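Local coordinates for protein NEQ263 (Nanoarchaeum equitans Kin4-M, PDB 5BN3) that forms, together with its partner NeqA, the catalytic core of an unusual archaeal ATP synthase and, like its family relatives, probably binds adenine nucleotides, at residues R92-L97 / A206-E211; H122-G127 / T275-L280; K155-A160 / M183-F188; E216-V221 / T269-I274. All coordinates share one frame; numbering follows the deposited sequence.

Contact 1: R92-L97 / A206-E211; sequences RDINGL and ALTLAE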
loop_
_atom_site.group_PDB
_atom_site.type_symbol
_atom_site.label_atom_id
_atom_site.label_comp_id
_atom_site.label_asym_id
_atom_site.label_seq_id
_atom_site.Cartn_x
_atom_site.Cartn_y
_atom_site.Cartn_z
ATOM N N ARG B 92 14.282 -39.736 16.536
ATOM C CA ARG B 92 13.269 -39.428 15.531
ATOM C C ARG B 92 13.522 -38.085 14.865
ATOM O O ARG B 92 13.878 -37.112 15.531
ATOM C CB ARG B 92 11.878 -39.408 16.173
ATOM C CG ARG B 92 11.481 -40.701 16.853
ATOM C CD ARG B 92 11.311 -41.826 15.849
ATOM N NE ARG B 92 10.966 -43.085 16.503
ATOM C CZ ARG B 92 9.738 -43.414 16.887
ATOM N NH1 ARG B 92 8.730 -42.576 16.686
ATOM N NH2 ARG B 92 9.516 -44.581 17.477
ATOM N N ASP B 93 13.336 -38.043 13.548
ATOM C CA ASP B 93 13.318 -36.789 12.803
ATOM C C ASP B 93 12.254 -35.885 13.426
ATOM O O ASP B 93 11.096 -36.285 13.572
ATOM C CB ASP B 93 12.989 -37.070 11.333
ATOM C CG ASP B 93 13.146 -35.847 10.439
ATOM O OD1 ASP B 93 12.980 -34.704 10.914
ATOM O OD2 ASP B 93 13.427 -36.034 9.236
ATOM N N ILE B 94 12.653 -34.674 13.808
ATOM C CA ILE B 94 11.747 -33.745 14.480
ATOM C C ILE B 94 10.697 -33.155 13.541
ATOM O O ILE B 94 9.691 -32.606 13.991
ATOM C CB ILE B 94 12.499 -32.594 15.181
ATOM C CG1 ILE B 94 13.301 -31.773 14.172
ATOM C CG2 ILE B 94 13.394 -33.128 16.294
ATOM C CD1 ILE B 94 13.717 -30.417 14.705
ATOM N N ASN B 95 10.941 -33.253 12.239
ATOM C CA ASN B 95 9.950 -32.831 11.254
ATOM C C ASN B 95 8.810 -33.837 11.161
ATOM O O ASN B 95 7.667 -33.473 10.881
ATOM C CB ASN B 95 10.596 -32.636 9.879
ATOM C CG ASN B 95 11.461 -31.391 9.810
ATOM O OD1 ASN B 95 11.150 -30.371 10.428
ATOM N ND2 ASN B 95 12.549 -31.466 9.054
ATOM N N GLY B 96 9.126 -35.105 11.404
ATOM C CA GLY B 96 8.131 -36.161 11.355
ATOM C C GLY B 96 7.609 -36.411 9.952
ATOM O O GLY B 96 8.253 -36.048 8.967
ATOM N N LEU B 97 6.438 -37.033 9.864
ATOM C CA LEU B 97 5.825 -37.352 8.580
ATOM C C LEU B 97 4.362 -36.920 8.564
ATOM O O LEU B 97 3.736 -36.785 9.615
ATOM C CB LEU B 97 5.918 -38.857 8.311
ATOM C CG LEU B 97 7.312 -39.489 8.264
ATOM C CD1 LEU B 97 7.225 -41.003 8.382
ATOM C CD2 LEU B 97 8.022 -39.109 6.982
ATOM N N ALA B 206 8.334 -30.604 20.350
ATOM C CA ALA B 206 7.158 -30.789 21.194
ATOM C C ALA B 206 6.133 -31.705 20.533
ATOM O O ALA B 206 5.525 -32.555 21.191
ATOM C CB ALA B 206 6.530 -29.445 21.519
ATOM N N LEU B 207 5.927 -31.516 19.234
ATOM C CA LEU B 207 4.989 -32.344 18.481
ATOM C C LEU B 207 5.545 -33.731 18.156
ATOM O O LEU B 207 4.786 -34.689 18.013
ATOM C CB LEU B 207 4.546 -31.625 17.204
ATOM C CG LEU B 207 3.563 -30.477 17.437
ATOM C CD1 LEU B 207 3.383 -29.658 16.177
ATOM C CD2 LEU B 207 2.233 -31.030 17.895
ATOM N N THR B 208 6.866 -33.838 18.033
ATOM C CA THR B 208 7.498 -35.144 17.867
ATOM C C THR B 208 7.245 -35.990 19.112
ATOM O O THR B 208 6.924 -37.175 19.014
ATOM C CB THR B 208 9.013 -35.018 17.615
ATOM O OG1 THR B 208 9.233 -34.343 16.371
ATOM C CG2 THR B 208 9.663 -36.390 17.558
ATOM N N LEU B 209 7.374 -35.374 20.284
ATOM C CA LEU B 209 7.056 -36.053 21.536
ATOM C C LEU B 209 5.568 -36.374 21.606
ATOM O O LEU B 209 5.179 -37.457 22.041
ATOM C CB LEU B 209 7.456 -35.194 22.739
ATOM C CG LEU B 209 7.036 -35.770 24.096
ATOM C CD1 LEU B 209 7.761 -37.078 24.363
ATOM C CD2 LEU B 209 7.275 -34.786 25.231
ATOM N N ALA B 210 4.739 -35.432 21.168
ATOM C CA ALA B 210 3.291 -35.607 21.213
ATOM C C ALA B 210 2.830 -36.783 20.357
ATOM O O ALA B 210 1.966 -37.557 20.770
ATOM C CB ALA B 210 2.597 -34.334 20.778
ATOM N N GLU B 211 3.400 -36.904 19.162
ATOM C CA GLU B 211 3.060 -37.998 18.254
ATOM C C GLU B 211 3.509 -39.343 18.813
ATOM O O GLU B 211 2.845 -40.359 18.610
ATOM C CB GLU B 211 3.692 -37.775 16.879
ATOM C CG GLU B 211 3.040 -36.678 16.053
ATOM C CD GLU B 211 3.801 -36.394 14.775
ATOM O OE1 GLU B 211 5.003 -36.734 14.708
ATOM O OE2 GLU B 211 3.199 -35.834 13.835
HETATM O O HOH W 1 5.410 -37.966 12.465
#
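An Asx turn at the end of strand 91-93 sets Ile94 and the loop that follows it against Thr208 and Glu211 on helix 196-215 of the nucleotide-binding domain. In this turn Asp93 OD1 accepts from Asn95 N at 2.8 Å; the bond reaches the anti side of the carboxylate, 35° out of its plane. The bend brings Ile94 O to 3.0 Å from Thr208 OG1, yet the angle is too poor for a hydrogen bond. Instead, the guanidinium of Arg265 binds both oxygens, and its NH2 also pairs with Glu211 OE1. Thr208 suits this place because its two branches do different work. With OG1 beside the backbone N (chi1 -64°), the hydroxyl also bonds back to Arg204 O one helical turn earlier, while the methyl CG2 meets Arg92 CB at 4.0 Å. Arg92 carries its own charge away, to Asp90 and Glu216. Farther along the loop a water joins the segments: it accepts from Leu97 N at 2.9 Å and donates to Glu211 OE1 at 2.6 Å. Gly96 sits alongside with positive phi, and a beta carbon there would press on OE1. Segments 92-97 and 206-211 thus share no direct hydrogen bond: Arg265 and a water bridge them, and the grip of both on OE1 probably favours the ionised form of Glu211.

Contact 2: H122-G127 / T275-L280; sequences HPLLKG and TLIPML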
loop_
_atom_site.group_PDB
_atom_site.type_symbol
_atom_site.label_atom_id
_atom_site.label_comp_id
_atom_site.label_asym_id
_atom_site.label_seq_id
_atom_site.Cartn_x
_atom_site.Cartn_y
_atom_site.Cartn_z
ATOM N N HIS B 122 -19.323 -23.154 20.514
ATOM C CA HIS B 122 -18.051 -23.472 19.859
ATOM C C HIS B 122 -17.220 -24.527 20.589
ATOM O O HIS B 122 -16.044 -24.289 20.876
ATOM C CB HIS B 122 -17.213 -22.195 19.706
ATOM C CG HIS B 122 -17.991 -21.015 19.213
ATOM N ND1 HIS B 122 -18.553 -20.960 17.956
ATOM C CD2 HIS B 122 -18.292 -19.832 19.807
ATOM C CE1 HIS B 122 -19.170 -19.803 17.797
ATOM N NE2 HIS B 122 -19.025 -19.100 18.907
ATOM N N PRO B 123 -17.814 -25.701 20.879
ATOM C CA PRO B 123 -17.091 -26.658 21.723
ATOM C C PRO B 123 -15.841 -27.232 21.066
ATOM O O PRO B 123 -15.798 -27.412 19.844
ATOM C CB PRO B 123 -18.118 -27.772 21.954
ATOM C CG PRO B 123 -19.029 -27.696 20.780
ATOM C CD PRO B 123 -19.115 -26.233 20.434
ATOM N N LEU B 124 -14.833 -27.500 21.893
ATOM C CA LEU B 124 -13.599 -28.151 21.467
ATOM C C LEU B 124 -13.792 -29.664 21.472
ATOM O O LEU B 124 -14.347 -30.220 22.422
ATOM C CB LEU B 124 -12.466 -27.766 22.426
ATOM C CG LEU B 124 -11.188 -28.610 22.471
ATOM C CD1 LEU B 124 -10.399 -28.470 21.188
ATOM C CD2 LEU B 124 -10.323 -28.222 23.658
ATOM N N LEU B 125 -13.344 -30.330 20.412
ATOM C CA LEU B 125 -13.451 -31.787 20.324
ATOM C C LEU B 125 -12.085 -32.445 20.491
ATOM O O LEU B 125 -11.061 -31.837 20.186
ATOM C CB LEU B 125 -14.086 -32.206 18.993
ATOM C CG LEU B 125 -15.611 -32.342 18.941
ATOM C CD1 LEU B 125 -16.301 -31.067 19.364
ATOM C CD2 LEU B 125 -16.066 -32.735 17.546
ATOM N N LYS B 126 -12.065 -33.682 20.982
ATOM C CA LYS B 126 -10.798 -34.383 21.193
ATOM C C LYS B 126 -10.133 -34.718 19.861
ATOM O O LYS B 126 -10.724 -35.386 19.006
ATOM C CB LYS B 126 -10.986 -35.653 22.033
ATOM C CG LYS B 126 -9.678 -36.188 22.617
ATOM C CD LYS B 126 -9.908 -37.288 23.649
ATOM C CE LYS B 126 -10.281 -38.606 22.996
ATOM N NZ LYS B 126 -10.364 -39.712 23.992
ATOM N N GLY B 127 -8.904 -34.240 19.686
ATOM C CA GLY B 127 -8.186 -34.426 18.439
ATOM C C GLY B 127 -8.288 -33.215 17.532
ATOM O O GLY B 127 -7.669 -33.168 16.472
ATOM N N THR B 275 -4.776 -33.136 20.800
ATOM C CA THR B 275 -5.577 -31.918 20.746
ATOM C C THR B 275 -4.624 -30.726 20.781
ATOM O O THR B 275 -3.806 -30.596 21.695
ATOM C CB THR B 275 -6.588 -31.842 21.907
ATOM O OG1 THR B 275 -7.445 -32.990 21.867
ATOM C CG2 THR B 275 -7.437 -30.587 21.794
ATOM N N LEU B 276 -4.725 -29.860 19.778
ATOM C CA LEU B 276 -3.740 -28.802 19.588
ATOM C C LEU B 276 -4.364 -27.417 19.675
ATOM O O LEU B 276 -5.332 -27.117 18.978
ATOM C CB LEU B 276 -3.039 -28.987 18.238
ATOM C CG LEU B 276 -2.003 -27.947 17.814
ATOM C CD1 LEU B 276 -0.907 -27.857 18.848
ATOM C CD2 LEU B 276 -1.419 -28.304 16.459
ATOM N N ILE B 277 -3.806 -26.575 20.538
ATOM C CA ILE B 277 -4.274 -25.200 20.673
ATOM C C ILE B 277 -3.127 -24.211 20.459
ATOM O O ILE B 277 -2.387 -23.891 21.391
ATOM C CB ILE B 277 -4.935 -24.959 22.048
ATOM C CG1 ILE B 277 -6.087 -25.947 22.264
ATOM C CG2 ILE B 277 -5.445 -23.532 22.157
ATOM C CD1 ILE B 277 -6.780 -25.809 23.608
ATOM N N PRO B 278 -2.963 -23.740 19.213
ATOM C CA PRO B 278 -1.961 -22.714 18.911
ATOM C C PRO B 278 -2.497 -21.355 19.327
ATOM O O PRO B 278 -3.669 -21.067 19.093
ATOM C CB PRO B 278 -1.843 -22.768 17.379
ATOM C CG PRO B 278 -2.603 -24.002 16.946
ATOM C CD PRO B 278 -3.642 -24.216 17.997
ATOM N N MET B 279 -1.661 -20.532 19.942
ATOM C CA MET B 279 -2.085 -19.203 20.356
ATOM C C MET B 279 -1.266 -18.161 19.617
ATOM O O MET B 279 -0.057 -18.327 19.436
ATOM C CB MET B 279 -1.904 -19.030 21.863
ATOM C CG MET B 279 -2.806 -19.910 22.711
ATOM S SD MET B 279 -2.352 -19.807 24.448
ATOM C CE MET B 279 -1.029 -21.009 24.513
ATOM N N LEU B 280 -1.923 -17.089 19.184
ATOM C CA LEU B 280 -1.211 -16.002 18.521
ATOM C C LEU B 280 -1.771 -14.624 18.846
ATOM O O LEU B 280 -2.958 -14.469 19.145
ATOM C CB LEU B 280 -1.151 -16.221 17.002
ATOM C CG LEU B 280 -2.442 -16.338 16.189
ATOM C CD1 LEU B 280 -2.943 -14.976 15.740
ATOM C CD2 LEU B 280 -2.221 -17.235 14.982
#
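Thr275 OG1 accepts the backbone N-H of Gly127 at 2.9 Å in an almost straight bond, 172° at the hydrogen. From the same side chain the methyl CG2 meets Leu124 CD1 at 3.7 Å, the two side chains reaching toward each other tip to tip. With OG1 beside the backbone N and CG2 anti to it (chi1 -58°), the hydroxyl is sent to Gly127 and the methyl to Leu124. The other leucine branch goes on to a more distant partner, CD2 lying 4.3 Å from Ile277 CD1. Lys126 crosses Thr275 at about a right angle, and its CG passes OG1 at 4.0 Å. A valine in place of the threonine would keep the methyl but would probably leave the Gly127 N-H without its acceptor, freeing the turn to shift.

The two segments belong to different sheets of the nucleotide-binding domain. Segment 275-280 runs in strand 273-281 of the mainly parallel central sheet, as in P-loop NTPases, whereas Leu124 and Leu125 form a short, weakly bonded strand antiparallel to strand 110-111. Gly127, at phi 98°, turns the chain at the end of that pairing; any side chain would be forced onto the carbonyl oxygen of Lys126.

Farther out, backbone bonds to Leu111 and Glu109 hold Leu124 and Lys126, and bonds to Val221 and Val223 fix Thr275. Lys126 NZ extends to a salt bridge with Asp220. The side chain of Leu125 is about 9 Å from that of Arg326, seen to bind ADP in this protein, although no ADP is bound to this chain here.

Contact 3: K155-A160 / M183-F188; sequences KTIIFA and MNSAIF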
loop_
_atom_site.group_PDB
_atom_site.type_symbol
_atom_site.label_atom_id
_atom_site.label_comp_id
_atom_site.label_asym_id
_atom_site.label_seq_id
_atom_site.Cartn_x
_atom_site.Cartn_y
_atom_site.Cartn_z
ATOM N N LYS B 155 -4.841 -36.233 30.934
ATOM C CA LYS B 155 -3.956 -36.230 29.775
ATOM C C LYS B 155 -2.592 -35.599 30.052
ATOM O O LYS B 155 -2.447 -34.775 30.955
ATOM C CB LYS B 155 -4.630 -35.494 28.609
ATOM C CG LYS B 155 -6.044 -35.964 28.297
ATOM C CD LYS B 155 -6.664 -35.132 27.182
ATOM C CE LYS B 155 -8.085 -35.571 26.879
ATOM N NZ LYS B 155 -8.988 -35.386 28.044
ATOM N N THR B 156 -1.597 -35.994 29.264
ATOM C CA THR B 156 -0.302 -35.327 29.283
ATOM C C THR B 156 -0.439 -33.971 28.594
ATOM O O THR B 156 -1.005 -33.876 27.502
ATOM C CB THR B 156 0.765 -36.156 28.542
ATOM O OG1 THR B 156 0.894 -37.442 29.161
ATOM C CG2 THR B 156 2.109 -35.450 28.577
ATOM N N ILE B 157 0.060 -32.919 29.236
ATOM C CA ILE B 157 0.074 -31.596 28.621
ATOM C C ILE B 157 1.470 -31.289 28.097
ATOM O O ILE B 157 2.452 -31.408 28.826
ATOM C CB ILE B 157 -0.334 -30.502 29.626
ATOM C CG1 ILE B 157 -1.771 -30.727 30.099
ATOM C CG2 ILE B 157 -0.212 -29.122 28.999
ATOM C CD1 ILE B 157 -2.227 -29.743 31.154
ATOM N N ILE B 158 1.562 -30.903 26.830
ATOM C CA ILE B 158 2.832 -30.439 26.283
ATOM C C ILE B 158 2.727 -28.956 25.946
ATOM O O ILE B 158 1.854 -28.539 25.180
ATOM C CB ILE B 158 3.259 -31.253 25.048
ATOM C CG1 ILE B 158 3.425 -32.726 25.434
ATOM C CG2 ILE B 158 4.558 -30.711 24.470
ATOM C CD1 ILE B 158 3.842 -33.622 24.291
ATOM N N PHE B 159 3.614 -28.163 26.538
ATOM C CA PHE B 159 3.606 -26.717 26.362
ATOM C C PHE B 159 4.835 -26.270 25.583
ATOM O O PHE B 159 5.967 -26.481 26.021
ATOM C CB PHE B 159 3.559 -26.029 27.728
ATOM C CG PHE B 159 3.675 -24.531 27.666
ATOM C CD1 PHE B 159 2.884 -23.791 26.800
ATOM C CD2 PHE B 159 4.558 -23.860 28.498
ATOM C CE1 PHE B 159 2.986 -22.412 26.754
ATOM C CE2 PHE B 159 4.665 -22.483 28.458
ATOM C CZ PHE B 159 3.875 -21.757 27.582
ATOM N N ALA B 160 4.608 -25.668 24.420
ATOM C CA ALA B 160 5.696 -25.112 23.626
ATOM C C ALA B 160 5.694 -23.593 23.722
ATOM O O ALA B 160 4.789 -22.933 23.206
ATOM C CB ALA B 160 5.578 -25.545 22.182
ATOM N N MET B 183 3.684 -32.450 36.989
ATOM C CA MET B 183 4.319 -33.764 36.921
ATOM C C MET B 183 3.887 -34.552 35.688
ATOM O O MET B 183 4.599 -35.451 35.234
ATOM C CB MET B 183 4.052 -34.572 38.194
ATOM C CG MET B 183 4.470 -33.866 39.473
ATOM S SD MET B 183 4.732 -34.999 40.853
ATOM C CE MET B 183 6.216 -35.849 40.316
ATOM N N ASN B 184 2.720 -34.217 35.149
ATOM C CA ASN B 184 2.265 -34.830 33.906
ATOM C C ASN B 184 2.308 -33.827 32.758
ATOM O O ASN B 184 1.382 -33.741 31.947
ATOM C CB ASN B 184 0.861 -35.420 34.066
ATOM C CG ASN B 184 0.540 -36.458 33.004
ATOM O OD1 ASN B 184 1.420 -36.898 32.260
ATOM N ND2 ASN B 184 -0.724 -36.859 32.934
ATOM N N SER B 185 3.400 -33.073 32.697
ATOM C CA SER B 185 3.602 -32.096 31.638
ATOM C C SER B 185 5.039 -32.114 31.136
ATOM O O SER B 185 5.966 -32.420 31.888
ATOM C CB SER B 185 3.242 -30.694 32.129
ATOM O OG SER B 185 1.887 -30.633 32.533
ATOM N N ALA B 186 5.213 -31.802 29.857
ATOM C CA ALA B 186 6.536 -31.597 29.283
ATOM C C ALA B 186 6.570 -30.190 28.708
ATOM O O ALA B 186 5.705 -29.823 27.911
ATOM C CB ALA B 186 6.823 -32.623 28.206
ATOM N N ILE B 187 7.557 -29.401 29.115
ATOM C CA ILE B 187 7.616 -27.997 28.723
ATOM C C ILE B 187 8.858 -27.685 27.888
ATOM O O ILE B 187 9.983 -28.002 28.282
ATOM C CB ILE B 187 7.552 -27.079 29.963
ATOM C CG1 ILE B 187 6.234 -27.310 30.711
ATOM C CG2 ILE B 187 7.677 -25.621 29.567
ATOM C CD1 ILE B 187 6.120 -26.556 32.019
ATOM N N PHE B 188 8.642 -27.070 26.729
ATOM C CA PHE B 188 9.737 -26.717 25.830
ATOM C C PHE B 188 9.775 -25.207 25.628
ATOM O O PHE B 188 8.786 -24.602 25.207
ATOM C CB PHE B 188 9.586 -27.448 24.494
ATOM C CG PHE B 188 9.627 -28.946 24.621
ATOM C CD1 PHE B 188 8.469 -29.671 24.857
ATOM C CD2 PHE B 188 10.830 -29.629 24.513
ATOM C CE1 PHE B 188 8.507 -31.052 24.982
ATOM C CE2 PHE B 188 10.877 -31.008 24.634
ATOM C CZ PHE B 188 9.714 -31.722 24.870
#
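Main-chain hydrogen bonds join Ile157 and Phe159 to segment 183-188 in parallel register. Ile157 N donates to Asn184 O at 3.1 Å and Ile157 O accepts from Ala186 N at 3.0 Å; Phe159 N then binds Ala186 O, and Phe159 O receives Phe188 N at 2.8 Å, nearly along the C=O axis. CA-H...O contacts fill the gaps between them, such as Ser185 CA to Ile157 O at 3.1 Å.

A side-chain bond closes the start of the pairing. Thr156 OG1 donates to Asn184 OD1 at 3.2 Å, tilted 33° from the amide's carbonyl plane. The asparagine reaches across because its CG lies anti to the backbone N (chi1 -160°). A leucine here would offer no acceptor and is likely to leave the Thr156 hydroxyl without this partner.

Helix 166-178 connects these neighbouring parallel strands in a beta-alpha-beta crossover of the nucleotide-binding domain and packs against one of their faces; side chains alternate between it and a second helix. Ile157, Phe159 and Ile187 face helix 166-178, where Phe159 stacks on Phe172; Ile158, Ala186 and Phe188 face helix 196-215.

Apolar contacts follow that division. On the first face, Ile187 CG2 lies 3.7 Å from Phe159 CD2, approaching the ring obliquely. On the other, Ile158 CG2 meets the edge of the Phe188 ring at CE1, 4.0 Å away, while the small Ala186 lets Leu209 of the helix pack close.

Contact 4: E216-V221 / T269-I274; sequences EKNRDV and TSKGSI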
loop_
_atom_site.group_PDB
_atom_site.type_symbol
_atom_site.label_atom_id
_atom_site.label_comp_id
_atom_site.label_asym_id
_atom_site.label_seq_id
_atom_site.Cartn_x
_atom_site.Cartn_y
_atom_site.Cartn_z
ATOM N N GLU B 216 2.061 -43.928 19.661
ATOM C CA GLU B 216 2.857 -45.107 19.997
ATOM C C GLU B 216 2.527 -45.623 21.393
ATOM O O GLU B 216 2.501 -46.830 21.627
ATOM C CB GLU B 216 4.359 -44.823 19.874
ATOM C CG GLU B 216 4.887 -44.801 18.446
ATOM C CD GLU B 216 6.289 -45.377 18.342
ATOM O OE1 GLU B 216 6.793 -45.898 19.360
ATOM O OE2 GLU B 216 6.882 -45.319 17.243
ATOM N N LYS B 217 2.271 -44.706 22.320
ATOM C CA LYS B 217 1.920 -45.088 23.684
ATOM C C LYS B 217 0.413 -44.990 23.917
ATOM O O LYS B 217 -0.057 -45.139 25.047
ATOM C CB LYS B 217 2.689 -44.234 24.698
ATOM C CG LYS B 217 4.200 -44.267 24.510
ATOM C CD LYS B 217 4.748 -45.690 24.513
ATOM C CE LYS B 217 4.604 -46.353 25.876
ATOM N NZ LYS B 217 5.064 -47.776 25.861
ATOM N N ASN B 218 -0.329 -44.739 22.840
ATOM C CA ASN B 218 -1.795 -44.739 22.866
ATOM C C ASN B 218 -2.432 -43.825 23.914
ATOM O O ASN B 218 -3.346 -44.239 24.625
ATOM C CB ASN B 218 -2.333 -46.167 23.033
ATOM C CG ASN B 218 -1.842 -47.111 21.950
ATOM O OD1 ASN B 218 -1.282 -46.687 20.938
ATOM N ND2 ASN B 218 -2.063 -48.404 22.156
ATOM N N ARG B 219 -1.955 -42.585 23.998
ATOM C CA ARG B 219 -2.487 -41.620 24.958
ATOM C C ARG B 219 -3.272 -40.502 24.283
ATOM O O ARG B 219 -3.138 -40.270 23.080
ATOM C CB ARG B 219 -1.351 -40.980 25.763
ATOM C CG ARG B 219 -0.512 -41.936 26.593
ATOM C CD ARG B 219 0.679 -41.198 27.195
ATOM N NE ARG B 219 1.499 -42.044 28.059
ATOM C CZ ARG B 219 1.393 -42.084 29.383
ATOM N NH1 ARG B 219 0.499 -41.324 30.000
ATOM N NH2 ARG B 219 2.178 -42.882 30.091
ATOM N N ASP B 220 -4.092 -39.815 25.070
ATOM C CA ASP B 220 -4.691 -38.562 24.637
ATOM C C ASP B 220 -3.792 -37.436 25.128
ATOM O O ASP B 220 -3.458 -37.370 26.311
ATOM C CB ASP B 220 -6.105 -38.413 25.204
ATOM C CG ASP B 220 -7.085 -39.394 24.590
ATOM O OD1 ASP B 220 -6.951 -39.695 23.385
ATOM O OD2 ASP B 220 -7.992 -39.866 25.310
ATOM N N VAL B 221 -3.383 -36.561 24.214
ATOM C CA VAL B 221 -2.424 -35.512 24.535
ATOM C C VAL B 221 -2.993 -34.124 24.237
ATOM O O VAL B 221 -3.695 -33.935 23.240
ATOM C CB VAL B 221 -1.106 -35.719 23.750
ATOM C CG1 VAL B 221 -0.133 -34.583 24.006
ATOM C CG2 VAL B 221 -0.471 -37.043 24.132
ATOM N N THR B 269 -6.920 -40.768 16.100
ATOM C CA THR B 269 -6.760 -42.072 15.471
ATOM C C THR B 269 -7.408 -43.094 16.401
ATOM O O THR B 269 -7.907 -42.726 17.464
ATOM C CB THR B 269 -5.269 -42.395 15.222
ATOM O OG1 THR B 269 -5.145 -43.397 14.206
ATOM C CG2 THR B 269 -4.598 -42.878 16.498
ATOM N N SER B 270 -7.419 -44.365 16.013
ATOM C CA SER B 270 -8.018 -45.391 16.861
ATOM C C SER B 270 -7.236 -45.594 18.160
ATOM O O SER B 270 -7.796 -46.027 19.169
ATOM C CB SER B 270 -8.142 -46.716 16.103
ATOM O OG SER B 270 -6.879 -47.158 15.642
ATOM N N LYS B 271 -5.948 -45.265 18.133
ATOM C CA LYS B 271 -5.053 -45.515 19.264
ATOM C C LYS B 271 -4.954 -44.362 20.266
ATOM O O LYS B 271 -4.773 -44.592 21.462
ATOM C CB LYS B 271 -3.648 -45.863 18.759
ATOM C CG LYS B 271 -3.594 -47.058 17.825
ATOM C CD LYS B 271 -4.250 -48.280 18.444
ATOM C CE LYS B 271 -4.103 -49.493 17.538
ATOM N NZ LYS B 271 -5.068 -50.572 17.886
ATOM N N GLY B 272 -5.054 -43.126 19.782
ATOM C CA GLY B 272 -4.893 -41.968 20.647
ATOM C C GLY B 272 -5.216 -40.659 19.952
ATOM O O GLY B 272 -5.747 -40.656 18.842
ATOM N N SER B 273 -4.890 -39.542 20.599
ATOM C CA SER B 273 -5.251 -38.236 20.059
ATOM C C SER B 273 -4.283 -37.126 20.453
ATOM O O SER B 273 -3.705 -37.144 21.542
ATOM C CB SER B 273 -6.669 -37.856 20.496
ATOM O OG SER B 273 -6.724 -37.612 21.890
ATOM N N ILE B 274 -4.109 -36.167 19.550
ATOM C CA ILE B 274 -3.424 -34.921 19.869
ATOM C C ILE B 274 -4.394 -33.762 19.691
ATOM O O ILE B 274 -4.805 -33.450 18.569
ATOM C CB ILE B 274 -2.201 -34.682 18.961
ATOM C CG1 ILE B 274 -1.142 -35.767 19.184
ATOM C CG2 ILE B 274 -1.599 -33.310 19.228
ATOM C CD1 ILE B 274 0.071 -35.629 18.281
HETATM O O HOH W 2 -6.222 -35.215 23.182
#
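Ser273 holds OG between its backbone N and carbonyl carbon (chi1 68°), and Asp220 turns its carboxylate to the backbone-N side (chi1 -69°), so that the two groups meet over the same face of a parallel strand pair. Ser273 OG donates to Asp220 OD1 at 2.6 Å, arriving from above the carboxylate, 45° out of its plane. The backbone bonds beneath are Ser273 N to Arg219 O, 3.1 Å, and Val221 N to Ser273 O, 2.8 Å. They begin the pairing of strands 220-226 and 273-281 in the central sheet of the nucleotide-binding domain. Gly272 suits the entry because a beta carbon would collide with Arg219 O. Before it, Asn218 and Lys271 lie side by side, pointing the same way, with OD1 of Asn218 3.3 Å from CB of Lys271. Asn218 adopts positive phi, which asparagine tolerates better than most residues.

A water donates to both Val221 O and Ser273 OG, 2.8 Å from the serine oxygen, so the hydroxyl gives one bond and takes another. With Lys126 paired to OD2 and the serine on OD1, Asp220 has both oxygens engaged, which would probably favour its negative charge and limit rotation of the carboxylate.

Overall arrangement
The four contacts lie with centres about 14 to 19 Å apart, gathered around the central sheet of the nucleotide-binding domain. Contacts 2, 3 and 4 all reach this sheet: strands 185-190, 156-162, 220-226 and 273-281 are successive neighbours in it, and contacts 2 and 4 share the last. Helix 196-215, which contact 1 ties to the loop after strand 91-93, packs on contacts 3 and 4 through Leu209 and Ala210. Along the chain, contact 3 is nested within the loops closed by contacts 1 and 2, which cross; contact 4 follows contact 1 and is nested within contact 2. Salt bridges Arg92-Glu216 and Lys126-Asp220 tie the loop leading into strand 220-226, and that strand's start, to regions far earlier in sequence.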